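Local coordinates for protein transcriptional regulator, LacI family (Lactobacillus brevis, PDB 3JY6) that probably binds regulatory DNA and controls transcription, as LacI-family regulators do, here represented by its periplasmic-binding-protein-like domain, at residues 45-56 against 71-82; 150-158 against 171-181. One frame throughout, in Å; residues are numbered along the deposited sequence.

Contact 1: 45-56 against 71-82; sequences ANADIEREKTLL and SFSNPQTVQEIL
The carboxylate of E52 reaches from helix 49-56 to the loop that opens segment 71-82 and takes three hydrogen bonds from F72 and S73. OE1 accepts twice: the backbone N of S73 donates to it over 3.0 Å, and S73 OG donates to the same OE1 over 2.8 Å. Both donors approach from one face of the carboxylate, above its plane. OE2 takes the third bond, from F72 N at 3.2 Å, through its syn lone pair. Glutamate suits the place because its long chain, with CG anti to the backbone N (chi1 -180°) and extended beyond, carries the acid to these backbone amides, while small serines let it come close. S71 OG also lies near OE1, but its hydrogen bond goes to the backbone O of I13, and S71 O is taken up by R93. The same helix has its first turn capped by D48, whose two carboxylate oxygens accept weak bonds from E50 N and R51 N.

F72 lies beside the acid, with CD2 3.2 Å from E52 OE2, and meets A47 CA at its ring edge, CZ lying 3.5 Å away; the methyl I49 CD1 packs on F72 CB at 3.7 Å. Further along, K53 turns its ammonium at the last torsion (chi4 -61°) to lie by the T77 methyl. L56 is a knob among T77, V78, I81 and L82, its CD2 3.8 Å from L82 CD1.

The axes of helix segments 49-56 and 75-82 come within 10.2 Å and lie 32° from parallel, and L56 also touches I13 and L67 beneath. Neighbouring helices layered side by side on one face of a parallel sheet, following strands 39-44 and 66-70, are characteristic of Rossmann-like alpha/beta layers, as in periplasmic-binding-protein folds.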
loop_
_atom_site.group_PDB
_atom_site.type_symbol
_atom_site.label_atom_id
_atom_site.label_comp_id
_atom_site.label_asym_id
_atom_site.label_seq_id
_atom_site.Cartn_x
_atom_site.Cartn_y
_atom_site.Cartn_z
ATOM N N ALA A 45 -10.956 -1.192 7.649
ATOM C CA ALA A 45 -12.018 -0.326 8.158
ATOM C C ALA A 45 -12.413 0.696 7.080
ATOM O O ALA A 45 -13.488 1.306 7.143
ATOM C CB ALA A 45 -11.564 0.371 9.428
ATOM N N ASN A 46 -11.534 0.875 6.094
ATOM C CA ASN A 46 -11.800 1.774 4.971
ATOM C C ASN A 46 -12.247 3.167 5.428
ATOM O O ASN A 46 -13.111 3.789 4.823
ATOM C CB ASN A 46 -12.861 1.120 4.075
ATOM C CG ASN A 46 -12.912 1.715 2.674
ATOM O OD1 ASN A 46 -11.940 2.308 2.191
ATOM N ND2 ASN A 46 -14.044 1.534 2.003
ATOM N N ALA A 47 -11.643 3.635 6.514
ATOM C CA ALA A 47 -11.931 4.945 7.094
ATOM C C ALA A 47 -13.382 5.151 7.524
ATOM O O ALA A 47 -13.800 6.284 7.755
ATOM C CB ALA A 47 -11.518 6.039 6.121
ATOM N N ASP A 48 -14.152 4.073 7.634
ATOM C CA ASP A 48 -15.546 4.198 8.047
ATOM C C ASP A 48 -15.746 3.526 9.410
ATOM O O ASP A 48 -15.526 2.324 9.570
ATOM C CB ASP A 48 -16.474 3.584 6.991
ATOM C CG ASP A 48 -17.939 3.733 7.347
ATOM O OD1 ASP A 48 -18.273 4.679 8.094
ATOM O OD2 ASP A 48 -18.760 2.916 6.873
ATOM N N ILE A 49 -16.149 4.318 10.399
ATOM C CA ILE A 49 -16.359 3.798 11.743
ATOM C C ILE A 49 -17.555 2.852 11.781
ATOM O O ILE A 49 -17.638 1.989 12.647
ATOM C CB ILE A 49 -16.548 4.948 12.772
ATOM C CG1 ILE A 49 -16.738 4.369 14.181
ATOM C CG2 ILE A 49 -17.743 5.808 12.390
ATOM C CD1 ILE A 49 -15.546 3.600 14.705
ATOM N N GLU A 50 -18.481 3.017 10.840
ATOM C CA GLU A 50 -19.645 2.136 10.764
ATOM C C GLU A 50 -19.202 0.803 10.162
ATOM O O GLU A 50 -19.629 -0.275 10.586
ATOM C CB GLU A 50 -20.736 2.753 9.886
ATOM C CG GLU A 50 -21.599 3.774 10.603
ATOM C CD GLU A 50 -22.056 3.279 11.964
ATOM O OE1 GLU A 50 -21.307 3.456 12.947
ATOM O OE2 GLU A 50 -23.155 2.698 12.050
ATOM N N ARG A 51 -18.330 0.894 9.162
ATOM C CA ARG A 51 -17.806 -0.290 8.503
ATOM C C ARG A 51 -17.108 -1.124 9.567
ATOM O O ARG A 51 -17.283 -2.339 9.654
ATOM C CB ARG A 51 -16.818 0.121 7.410
ATOM C CG ARG A 51 -16.168 -1.040 6.670
ATOM C CD ARG A 51 -17.191 -2.007 6.080
ATOM N NE ARG A 51 -16.536 -3.099 5.368
ATOM C CZ ARG A 51 -17.143 -4.215 4.969
ATOM N NH1 ARG A 51 -18.439 -4.398 5.211
ATOM N NH2 ARG A 51 -16.447 -5.156 4.337
ATOM N N GLU A 52 -16.324 -0.446 10.392
ATOM C CA GLU A 52 -15.591 -1.102 11.455
ATOM C C GLU A 52 -16.510 -1.915 12.383
ATOM O O GLU A 52 -16.173 -3.038 12.771
ATOM C CB GLU A 52 -14.817 -0.050 12.248
ATOM C CG GLU A 52 -14.001 -0.596 13.383
ATOM C CD GLU A 52 -12.886 0.355 13.808
ATOM O OE1 GLU A 52 -12.207 0.062 14.807
ATOM O OE2 GLU A 52 -12.680 1.391 13.136
ATOM N N LYS A 53 -17.664 -1.354 12.728
ATOM C CA LYS A 53 -18.609 -2.030 13.622
ATOM C C LYS A 53 -19.109 -3.343 13.049
ATOM O O LYS A 53 -19.238 -4.340 13.772
ATOM C CB LYS A 53 -19.807 -1.127 13.935
ATOM C CG LYS A 53 -19.535 -0.074 14.984
ATOM C CD LYS A 53 -20.705 0.893 15.080
ATOM C CE LYS A 53 -20.456 1.920 16.152
ATOM N NZ LYS A 53 -20.305 1.252 17.465
ATOM N N THR A 54 -19.395 -3.365 11.751
ATOM C CA THR A 54 -19.869 -4.611 11.173
ATOM C C THR A 54 -18.721 -5.602 11.093
ATOM O O THR A 54 -18.939 -6.800 11.207
ATOM C CB THR A 54 -20.531 -4.416 9.788
ATOM O OG1 THR A 54 -19.690 -4.954 8.758
ATOM C CG2 THR A 54 -20.839 -2.950 9.544
ATOM N N LEU A 55 -17.489 -5.118 10.933
ATOM C CA LEU A 55 -16.351 -6.036 10.884
ATOM C C LEU A 55 -16.196 -6.671 12.272
ATOM O O LEU A 55 -15.997 -7.885 12.402
ATOM C CB LEU A 55 -15.071 -5.297 10.489
ATOM C CG LEU A 55 -14.998 -4.772 9.048
ATOM C CD1 LEU A 55 -13.631 -4.115 8.806
ATOM C CD2 LEU A 55 -15.205 -5.914 8.069
ATOM N N LEU A 56 -16.305 -5.847 13.310
ATOM C CA LEU A 56 -16.190 -6.347 14.676
ATOM C C LEU A 56 -17.309 -7.359 14.988
ATOM O O LEU A 56 -17.076 -8.377 15.644
ATOM C CB LEU A 56 -16.254 -5.183 15.673
ATOM C CG LEU A 56 -15.006 -4.300 15.868
ATOM C CD1 LEU A 56 -15.415 -3.043 16.653
ATOM C CD2 LEU A 56 -13.905 -5.082 16.582
ATOM N N SER A 71 -7.387 0.967 14.515
ATOM C CA SER A 71 -8.475 1.754 13.955
ATOM C C SER A 71 -9.151 2.741 14.908
ATOM O O SER A 71 -8.584 3.115 15.933
ATOM C CB SER A 71 -9.506 0.813 13.337
ATOM O OG SER A 71 -9.352 -0.489 13.869
ATOM N N PHE A 72 -10.374 3.134 14.562
ATOM C CA PHE A 72 -11.145 4.138 15.299
ATOM C C PHE A 72 -11.992 3.754 16.517
ATOM O O PHE A 72 -12.259 4.603 17.358
ATOM C CB PHE A 72 -12.057 4.858 14.309
ATOM C CG PHE A 72 -11.490 4.957 12.918
ATOM C CD1 PHE A 72 -10.396 5.780 12.652
ATOM C CD2 PHE A 72 -12.060 4.233 11.867
ATOM C CE1 PHE A 72 -9.877 5.885 11.352
ATOM C CE2 PHE A 72 -11.552 4.329 10.570
ATOM C CZ PHE A 72 -10.460 5.156 10.309
ATOM N N SER A 73 -12.431 2.505 16.609
ATOM C CA SER A 73 -13.278 2.060 17.720
ATOM C C SER A 73 -12.757 2.329 19.124
ATOM O O SER A 73 -11.621 1.960 19.454
ATOM C CB SER A 73 -13.559 0.561 17.598
ATOM O OG SER A 73 -14.400 0.279 16.503
ATOM N N ASN A 74 -13.589 2.966 19.951
ATOM C CA ASN A 74 -13.216 3.219 21.338
ATOM C C ASN A 74 -13.573 1.935 22.097
ATOM O O ASN A 74 -14.202 1.027 21.543
ATOM C CB ASN A 74 -14.004 4.396 21.944
ATOM C CG ASN A 74 -13.706 5.726 21.274
ATOM O OD1 ASN A 74 -12.546 6.120 21.125
ATOM N ND2 ASN A 74 -14.763 6.441 20.885
ATOM N N PRO A 75 -13.169 1.839 23.368
ATOM C CA PRO A 75 -13.469 0.651 24.167
ATOM C C PRO A 75 -14.961 0.382 24.388
ATOM O O PRO A 75 -15.357 -0.782 24.451
ATOM C CB PRO A 75 -12.715 0.916 25.462
ATOM C CG PRO A 75 -11.514 1.692 24.971
ATOM C CD PRO A 75 -12.150 2.670 24.031
ATOM N N GLN A 76 -15.784 1.429 24.495
ATOM C CA GLN A 76 -17.226 1.241 24.696
ATOM C C GLN A 76 -17.807 0.435 23.531
ATOM O O GLN A 76 -18.664 -0.427 23.722
ATOM C CB GLN A 76 -17.964 2.591 24.796
ATOM C CG GLN A 76 -19.366 2.469 25.406
ATOM C CD GLN A 76 -20.275 3.658 25.104
ATOM O OE1 GLN A 76 -19.813 4.785 24.919
ATOM N NE2 GLN A 76 -21.574 3.407 25.066
ATOM N N THR A 77 -17.329 0.710 22.322
ATOM C CA THR A 77 -17.790 0.000 21.128
ATOM C C THR A 77 -17.300 -1.458 21.108
ATOM O O THR A 77 -18.058 -2.389 20.803
ATOM C CB THR A 77 -17.271 0.683 19.826
ATOM O OG1 THR A 77 -17.762 2.024 19.750
ATOM C CG2 THR A 77 -17.744 -0.092 18.594
ATOM N N VAL A 78 -16.022 -1.643 21.424
ATOM C CA VAL A 78 -15.432 -2.969 21.418
ATOM C C VAL A 78 -15.978 -3.857 22.535
ATOM O O VAL A 78 -16.011 -5.080 22.399
ATOM C CB VAL A 78 -13.900 -2.885 21.529
ATOM C CG1 VAL A 78 -13.306 -4.271 21.642
ATOM C CG2 VAL A 78 -13.341 -2.166 20.304
ATOM N N GLN A 79 -16.414 -3.232 23.629
ATOM C CA GLN A 79 -16.970 -3.973 24.751
ATOM C C GLN A 79 -18.392 -4.398 24.388
ATOM O O GLN A 79 -18.743 -5.564 24.502
ATOM C CB GLN A 79 -17.004 -3.096 26.008
ATOM C CG GLN A 79 -17.712 -3.721 27.203
ATOM C CD GLN A 79 -16.976 -4.926 27.751
ATOM O OE1 GLN A 79 -15.744 -4.929 27.848
ATOM N NE2 GLN A 79 -17.728 -5.952 28.133
ATOM N N GLU A 80 -19.194 -3.444 23.935
ATOM C CA GLU A 80 -20.582 -3.697 23.578
ATOM C C GLU A 80 -20.765 -4.734 22.477
ATOM O O GLU A 80 -21.797 -5.407 22.426
ATOM C CB GLU A 80 -21.270 -2.374 23.197
ATOM C CG GLU A 80 -22.241 -1.864 24.268
ATOM C CD GLU A 80 -22.359 -0.337 24.336
ATOM O OE1 GLU A 80 -22.397 0.323 23.273
ATOM O OE2 GLU A 80 -22.432 0.208 25.467
ATOM N N ILE A 81 -19.764 -4.881 21.609
ATOM C CA ILE A 81 -19.838 -5.850 20.514
ATOM C C ILE A 81 -19.171 -7.201 20.795
ATOM O O ILE A 81 -19.782 -8.244 20.583
ATOM C CB ILE A 81 -19.225 -5.273 19.214
ATOM C CG1 ILE A 81 -20.076 -4.104 18.717
ATOM C CG2 ILE A 81 -19.144 -6.358 18.140
ATOM C CD1 ILE A 81 -19.492 -3.374 17.506
ATOM N N LEU A 82 -17.931 -7.191 21.278
ATOM C CA LEU A 82 -17.213 -8.437 21.542
ATOM C C LEU A 82 -17.309 -8.970 22.983
ATOM O O LEU A 82 -17.054 -10.155 23.235
ATOM C CB LEU A 82 -15.748 -8.267 21.138
ATOM C CG LEU A 82 -15.545 -7.748 19.706
ATOM C CD1 LEU A 82 -14.064 -7.625 19.391
ATOM C CD2 LEU A 82 -16.198 -8.706 18.720
#

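Contact 2: 150-158 against 171-181; sequences AQDVDVLEV and RLTQLITQNDQ
D154 turns its CG anti to the carbonyl carbon (chi1 -67°), and Q178 puts its own CG in the crowded position between backbone N and carbonyl carbon (chi1 62°); these two torsions bring carboxylate and amide toward each other from opposite directions. They belong to a beta-alpha-beta unit of a Rossmann-like sheet: edge strand 152-158 runs into helix 165-177, whose segment 171-177 returns antiparallel to it with an axis 9.5 Å away. D154 OD2 lies 2.7 Å from Q178 NE2, but the angle is poor for a hydrogen bond; the firm partner of OD2 is H125 NE2, on the adjacent strand. With an alanine at D154, H125 NE2 is likely to be left without its acceptor and the Q178 amide without the carboxylate beside it.

Beneath the acid, D154 CB rests 3.8 Å from L175 CD2, a methyl that also lies over one face of the R171 guanidinium, offset toward its rim. Leucine suits its place at L175 because its two methyls serve different neighbours: CD2 meets D154, and L175 CD1 meets L156 CB at 3.8 Å. L172 adds its CB to the same patch and also touches F196 and L200. At the far end, beyond the helix, N179 ND2 gives D152 OD2 a weak bond of 3.4 Å. L156 slides past R171 in the opposite direction, CD2 lying 3.6 Å from R171 CG.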
loop_
_atom_site.group_PDB
_atom_site.type_symbol
_atom_site.label_atom_id
_atom_site.label_comp_id
_atom_site.label_asym_id
_atom_site.label_seq_id
_atom_site.Cartn_x
_atom_site.Cartn_y
_atom_site.Cartn_z
ATOM N N ALA A 150 9.195 25.233 17.737
ATOM C CA ALA A 150 9.296 26.278 16.715
ATOM C C ALA A 150 8.504 27.562 16.989
ATOM O O ALA A 150 7.438 27.534 17.603
ATOM C CB ALA A 150 8.881 25.704 15.367
ATOM N N GLN A 151 9.024 28.685 16.502
ATOM C CA GLN A 151 8.373 29.979 16.692
ATOM C C GLN A 151 7.256 30.182 15.680
ATOM O O GLN A 151 6.070 30.128 16.013
ATOM C CB GLN A 151 9.404 31.112 16.557
ATOM N N ASP A 152 7.664 30.432 14.442
ATOM C CA ASP A 152 6.749 30.669 13.342
ATOM C C ASP A 152 6.213 29.334 12.858
ATOM O O ASP A 152 6.930 28.582 12.197
ATOM C CB ASP A 152 7.490 31.376 12.208
ATOM C CG ASP A 152 6.560 31.872 11.117
ATOM O OD1 ASP A 152 5.347 31.596 11.195
ATOM O OD2 ASP A 152 7.048 32.539 10.178
ATOM N N VAL A 153 4.957 29.043 13.199
ATOM C CA VAL A 153 4.319 27.797 12.796
ATOM C C VAL A 153 2.938 28.078 12.231
ATOM O O VAL A 153 2.104 28.687 12.891
ATOM C CB VAL A 153 4.169 26.824 13.985
ATOM C CG1 VAL A 153 3.490 25.541 13.530
ATOM C CG2 VAL A 153 5.522 26.519 14.578
ATOM N N ASP A 154 2.707 27.646 11.000
ATOM C CA ASP A 154 1.417 27.824 10.351
ATOM C C ASP A 154 0.857 26.430 10.118
ATOM O O ASP A 154 1.617 25.478 9.939
ATOM C CB ASP A 154 1.591 28.556 9.027
ATOM C CG ASP A 154 2.044 29.990 9.219
ATOM O OD1 ASP A 154 1.350 30.742 9.947
ATOM O OD2 ASP A 154 3.091 30.369 8.642
ATOM N N VAL A 155 -0.462 26.289 10.122
ATOM C CA VAL A 155 -1.054 24.967 9.932
ATOM C C VAL A 155 -2.063 24.900 8.799
ATOM O O VAL A 155 -2.880 25.798 8.633
ATOM C CB VAL A 155 -1.723 24.482 11.238
ATOM C CG1 VAL A 155 -2.811 25.436 11.645
ATOM C CG2 VAL A 155 -2.294 23.082 11.059
ATOM N N LEU A 156 -1.990 23.831 8.013
ATOM C CA LEU A 156 -2.907 23.624 6.901
ATOM C C LEU A 156 -3.625 22.292 7.038
ATOM O O LEU A 156 -3.103 21.228 6.673
ATOM C CB LEU A 156 -2.174 23.679 5.558
ATOM C CG LEU A 156 -2.975 23.233 4.327
ATOM C CD1 LEU A 156 -4.365 23.855 4.327
ATOM C CD2 LEU A 156 -2.221 23.608 3.068
ATOM N N GLU A 157 -4.836 22.371 7.573
ATOM C CA GLU A 157 -5.674 21.206 7.772
ATOM C C GLU A 157 -6.364 20.822 6.474
ATOM O O GLU A 157 -6.867 21.678 5.743
ATOM C CB GLU A 157 -6.698 21.504 8.859
ATOM C CG GLU A 157 -6.054 21.675 10.217
ATOM C CD GLU A 157 -7.041 22.035 11.299
ATOM O OE1 GLU A 157 -7.299 23.241 11.508
ATOM O OE2 GLU A 157 -7.567 21.100 11.938
ATOM N N VAL A 158 -6.354 19.523 6.191
ATOM C CA VAL A 158 -6.971 18.967 4.996
ATOM C C VAL A 158 -8.079 18.043 5.489
ATOM O O VAL A 158 -7.907 17.338 6.485
ATOM C CB VAL A 158 -5.957 18.132 4.181
ATOM C CG1 VAL A 158 -6.617 17.581 2.937
ATOM C CG2 VAL A 158 -4.753 18.985 3.803
ATOM N N ARG A 171 -2.737 26.589 -1.395
ATOM C CA ARG A 171 -2.590 27.121 -0.047
ATOM C C ARG A 171 -1.204 26.812 0.540
ATOM O O ARG A 171 -0.565 27.672 1.149
ATOM C CB ARG A 171 -3.683 26.552 0.855
ATOM C CG ARG A 171 -3.536 26.907 2.334
ATOM C CD ARG A 171 -3.599 28.413 2.599
ATOM N NE ARG A 171 -3.605 28.689 4.038
ATOM C CZ ARG A 171 -3.738 29.898 4.572
ATOM N NH1 ARG A 171 -3.876 30.960 3.787
ATOM N NH2 ARG A 171 -3.744 30.041 5.894
ATOM N N LEU A 172 -0.742 25.580 0.355
ATOM C CA LEU A 172 0.560 25.169 0.869
ATOM C C LEU A 172 1.641 26.079 0.299
ATOM O O LEU A 172 2.531 26.532 1.014
ATOM C CB LEU A 172 0.848 23.714 0.474
ATOM C CG LEU A 172 2.196 23.117 0.909
ATOM C CD1 LEU A 172 2.229 22.975 2.418
ATOM C CD2 LEU A 172 2.392 21.762 0.243
ATOM N N THR A 173 1.543 26.335 -1.000
ATOM C CA THR A 173 2.476 27.196 -1.703
ATOM C C THR A 173 2.377 28.621 -1.177
ATOM O O THR A 173 3.350 29.371 -1.201
ATOM C CB THR A 173 2.175 27.177 -3.203
ATOM O OG1 THR A 173 2.585 25.915 -3.747
ATOM C CG2 THR A 173 2.886 28.312 -3.915
ATOM N N GLN A 174 1.200 28.989 -0.685
ATOM C CA GLN A 174 0.983 30.329 -0.155
ATOM C C GLN A 174 1.661 30.470 1.208
ATOM O O GLN A 174 2.375 31.446 1.468
ATOM C CB GLN A 174 -0.521 30.602 -0.038
ATOM C CG GLN A 174 -0.878 32.000 0.409
ATOM C CD GLN A 174 -2.371 32.176 0.560
ATOM O OE1 GLN A 174 -3.133 31.967 -0.388
ATOM N NE2 GLN A 174 -2.803 32.552 1.761
ATOM N N LEU A 175 1.450 29.477 2.069
ATOM C CA LEU A 175 2.023 29.482 3.411
ATOM C C LEU A 175 3.549 29.355 3.408
ATOM O O LEU A 175 4.239 29.992 4.205
ATOM C CB LEU A 175 1.419 28.347 4.239
ATOM C CG LEU A 175 -0.041 28.438 4.695
ATOM C CD1 LEU A 175 -0.488 27.098 5.248
ATOM C CD2 LEU A 175 -0.179 29.518 5.749
ATOM N N ILE A 176 4.072 28.522 2.519
ATOM C CA ILE A 176 5.515 28.321 2.421
ATOM C C ILE A 176 6.239 29.593 1.976
ATOM O O ILE A 176 7.317 29.926 2.462
ATOM C CB ILE A 176 5.857 27.208 1.388
ATOM C CG1 ILE A 176 5.499 25.835 1.954
ATOM C CG2 ILE A 176 7.344 27.258 1.025
ATOM C CD1 ILE A 176 5.771 24.701 0.984
ATOM N N THR A 177 5.608 30.306 1.058
ATOM C CA THR A 177 6.185 31.491 0.459
ATOM C C THR A 177 5.869 32.871 1.052
ATOM O O THR A 177 6.305 33.882 0.494
ATOM C CB THR A 177 5.802 31.507 -1.026
ATOM O OG1 THR A 177 6.729 32.313 -1.750
ATOM C CG2 THR A 177 4.394 32.063 -1.207
ATOM N N GLN A 178 5.149 32.938 2.168
ATOM C CA GLN A 178 4.801 34.247 2.718
ATOM C C GLN A 178 5.959 35.118 3.197
ATOM O O GLN A 178 5.934 36.331 3.007
ATOM C CB GLN A 178 3.749 34.123 3.831
ATOM C CG GLN A 178 4.158 33.321 5.042
ATOM C CD GLN A 178 3.062 33.283 6.097
ATOM O OE1 GLN A 178 1.947 33.756 5.865
ATOM N NE2 GLN A 178 3.373 32.714 7.257
ATOM N N ASN A 179 6.972 34.533 3.821
ATOM C CA ASN A 179 8.094 35.347 4.268
ATOM C C ASN A 179 9.463 34.775 3.891
ATOM O O ASN A 179 9.560 33.773 3.181
ATOM C CB ASN A 179 8.008 35.614 5.784
ATOM C CG ASN A 179 7.761 34.356 6.600
ATOM O OD1 ASN A 179 8.550 33.410 6.562
ATOM N ND2 ASN A 179 6.658 34.347 7.359
ATOM N N ASP A 180 10.519 35.432 4.355
ATOM C CA ASP A 180 11.876 34.996 4.043
ATOM C C ASP A 180 12.501 33.985 4.994
ATOM O O ASP A 180 13.586 33.470 4.719
ATOM C CB ASP A 180 12.799 36.205 3.914
ATOM C CG ASP A 180 12.505 37.022 2.678
ATOM O OD1 ASP A 180 12.039 36.437 1.671
ATOM O OD2 ASP A 180 12.749 38.247 2.700
ATOM N N GLN A 181 11.831 33.704 6.106
ATOM C CA GLN A 181 12.357 32.724 7.046
ATOM C C GLN A 181 12.527 31.388 6.327
ATOM O O GLN A 181 11.675 31.015 5.518
ATOM C CB GLN A 181 11.402 32.578 8.245
ATOM C CG GLN A 181 11.724 33.549 9.385
ATOM C CD GLN A 181 10.691 33.571 10.512
ATOM O OE1 GLN A 181 10.131 32.539 10.899
ATOM N NE2 GLN A 181 10.455 34.761 11.063
#

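From the N terminus the chain first meets contact 1, which closes a loop of 14 residues holding the rest of helix 49-60 and strand 66-70, and so binds two successive helices over the six-stranded sheet. After about 70 more residues comes contact 2, closing a loop of 12 residues that includes the start of helix 165-177 and laying that helix on the edge strand of the four-stranded sheet. The two lie in series, neither nested nor crossed, with centres about 36 Å apart and nearest atoms about 12 Å apart, without touching. Contact 1 joins helix to helix and contact 2 helix to strand, each in a different one of the two alpha/beta halves of the domain.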